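Inactive poly [ADP-ribose] polymerase RCD1 (Arabidopsis thaliana, PDB 5NGO) is an inactive member of the poly(ADP-ribose) polymerase family that is bound by the downy mildew effector HaRxL106, which thereby suppresses plant immunity. Local coordinates at residues 13-18 and 123-128. Sequence-based numbering, arbitrary orientation.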
loop_
_atom_site.group_PDB
_atom_site.type_symbol
_atom_site.label_atom_id
_atom_site.label_comp_id
_atom_site.label_asym_id
_atom_site.label_seq_id
_atom_site.Cartn_x
_atom_site.Cartn_y
_atom_site.Cartn_z
ATOM N N LYS A 13 -0.545 -14.583 -3.242
ATOM C CA LYS A 13 0.133 -15.049 -4.455
ATOM C C LYS A 13 -0.784 -14.972 -5.671
ATOM O O LYS A 13 -0.394 -14.439 -6.712
ATOM C CB LYS A 13 0.649 -16.487 -4.300
ATOM C CG LYS A 13 1.552 -16.916 -5.465
ATOM C CD LYS A 13 2.393 -18.137 -5.163
ATOM C CE LYS A 13 1.541 -19.347 -4.841
ATOM N NZ LYS A 13 2.392 -20.550 -4.647
ATOM N N LYS A 14 -2.001 -15.487 -5.511
ATOM C CA LYS A 14 -3.007 -15.457 -6.570
ATOM C C LYS A 14 -3.416 -14.037 -6.966
ATOM O O LYS A 14 -3.491 -13.734 -8.154
ATOM C CB LYS A 14 -4.237 -16.281 -6.169
ATOM C CG LYS A 14 -4.053 -17.754 -6.519
ATOM C CD LYS A 14 -4.627 -18.768 -5.517
ATOM C CE LYS A 14 -3.798 -20.055 -5.536
ATOM N NZ LYS A 14 -4.605 -21.287 -5.310
ATOM N N MET A 15 -3.670 -13.181 -5.982
ATOM C CA MET A 15 -3.906 -11.744 -6.225
ATOM C C MET A 15 -2.804 -11.108 -7.074
ATOM O O MET A 15 -3.090 -10.352 -7.999
ATOM C CB MET A 15 -4.012 -10.966 -4.907
ATOM C CG MET A 15 -5.434 -10.589 -4.496
ATOM S SD MET A 15 -5.413 -9.388 -3.143
ATOM C CE MET A 15 -5.079 -10.449 -1.750
ATOM N N PHE A 16 -1.554 -11.395 -6.734
ATOM C CA PHE A 16 -0.409 -10.836 -7.450
ATOM C C PHE A 16 -0.274 -11.408 -8.868
ATOM O O PHE A 16 0.063 -10.674 -9.804
ATOM C CB PHE A 16 0.884 -11.075 -6.666
ATOM C CG PHE A 16 2.069 -10.350 -7.230
ATOM C CD1 PHE A 16 2.326 -9.040 -6.864
ATOM C CD2 PHE A 16 2.927 -10.975 -8.132
ATOM C CE1 PHE A 16 3.418 -8.359 -7.385
ATOM C CE2 PHE A 16 4.011 -10.284 -8.660
ATOM C CZ PHE A 16 4.255 -8.978 -8.283
ATOM N N ALA A 17 -0.530 -12.708 -9.018
ATOM C CA ALA A 17 -0.424 -13.378 -10.327
ATOM C C ALA A 17 -1.482 -12.884 -11.319
ATOM O O ALA A 17 -1.142 -12.525 -12.447
ATOM C CB ALA A 17 -0.510 -14.895 -10.172
ATOM N N VAL A 18 -2.753 -12.837 -10.885
ATOM C CA VAL A 18 -3.830 -12.364 -11.757
ATOM C C VAL A 18 -3.617 -10.871 -12.049
ATOM O O VAL A 18 -3.776 -10.436 -13.187
ATOM C CB VAL A 18 -5.245 -12.603 -11.167
ATOM C CG1 VAL A 18 -5.496 -14.081 -10.903
ATOM C CG2 VAL A 18 -5.481 -11.742 -9.944
ATOM N N MET A 123 7.401 -6.242 -3.506
ATOM C CA MET A 123 6.168 -5.471 -3.400
ATOM C C MET A 123 5.473 -5.864 -2.084
ATOM O O MET A 123 5.347 -7.066 -1.788
ATOM C CB MET A 123 5.274 -5.837 -4.580
ATOM C CG MET A 123 3.971 -5.036 -4.663
ATOM S SD MET A 123 4.025 -3.634 -5.742
ATOM C CE MET A 123 3.409 -4.404 -7.224
ATOM N N VAL A 124 5.015 -4.863 -1.330
ATOM C CA VAL A 124 4.378 -5.119 -0.039
ATOM C C VAL A 124 2.857 -5.012 -0.192
ATOM O O VAL A 124 2.368 -4.038 -0.767
ATOM C CB VAL A 124 4.875 -4.117 1.029
ATOM C CG1 VAL A 124 4.178 -4.320 2.356
ATOM C CG2 VAL A 124 6.367 -4.252 1.229
ATOM N N LEU A 125 2.122 -6.006 0.295
ATOM C CA LEU A 125 0.665 -5.915 0.387
ATOM C C LEU A 125 0.310 -5.300 1.748
ATOM O O LEU A 125 0.700 -5.829 2.790
ATOM C CB LEU A 125 -0.037 -7.262 0.240
ATOM C CG LEU A 125 -1.567 -7.209 0.170
ATOM C CD1 LEU A 125 -1.992 -6.519 -1.091
ATOM C CD2 LEU A 125 -2.193 -8.582 0.157
ATOM N N CYS A 126 -0.441 -4.201 1.707
ATOM C CA CYS A 126 -0.856 -3.471 2.907
ATOM C C CYS A 126 -2.366 -3.475 3.105
ATOM O O CYS A 126 -3.127 -3.563 2.138
ATOM C CB CYS A 126 -0.448 -2.018 2.789
ATOM S SG CYS A 126 1.305 -1.724 2.638
ATOM N N ARG A 127 -2.769 -3.389 4.364
ATOM C CA ARG A 127 -4.133 -2.995 4.717
ATOM C C ARG A 127 -4.106 -1.483 4.818
ATOM O O ARG A 127 -3.204 -0.930 5.434
ATOM C CB ARG A 127 -4.543 -3.556 6.069
ATOM C CG ARG A 127 -4.311 -5.033 6.254
ATOM C CD ARG A 127 -5.133 -5.575 7.398
ATOM N NE ARG A 127 -4.714 -6.912 7.785
ATOM C CZ ARG A 127 -5.171 -7.573 8.852
ATOM N NH1 ARG A 127 -6.084 -7.033 9.656
ATOM N NH2 ARG A 127 -4.743 -8.814 9.083
ATOM N N VAL A 128 -5.066 -0.825 4.181
ATOM C CA VAL A 128 -5.175 0.624 4.201
ATOM C C VAL A 128 -6.572 0.999 4.657
ATOM O O VAL A 128 -7.568 0.489 4.127
ATOM C CB VAL A 128 -4.930 1.250 2.816
ATOM C CG1 VAL A 128 -4.915 2.764 2.909
ATOM C CG2 VAL A 128 -3.636 0.722 2.210
#
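Met-15 and Phe-16 reach from helix 9-19 to Leu-125 and Met-123 on strand 121-129, a worked example of a helix laid against a sheet through a few apolar side chains. The strand lies inside the antiparallel part of the sheet of a PARP catalytic fold, between strands 174-182 and 62-68. With 9.3 Å between the CA atoms of Phe-16 and Leu-125, the backbones stand well apart, and the gap is spanned by side chains without any hydrogen bond across it. Met-123 and Leu-125, two residues apart on the strand, present their side chains to the helix.

The two pairs meet in different ways. Phe-16 has CG anti to its backbone nitrogen (chi1 -171°), which carries the ring toward the strand; there the terminal methyl of Met-123 reaches the ring's edge, close to its plane, rather than lying over a face. Met-123 brings that methyl round by bending at both chi2 (96°) and chi3 (93°), so that CE, and not the sulfur, makes the contact. Around the same ring, Trp-66 forms an edge-to-face pair and Phe-182 meets it with the planes inclined, while Val-26 and Val-180 add aliphatic contacts. The phenyl group is thus buried between the helix and three neighbouring strands.

Met-15, partly exposed, touches Leu-125 with its terminal methyl and also packs on Leu-7. Its side chain and that of Leu-125 run roughly perpendicular to each other, and the touch is methyl to methyl: Met-15 CE lies 3.9 Å from Leu-125 CD2, against 4.0 Å from Phe-16 CE1 to Met-123 CE.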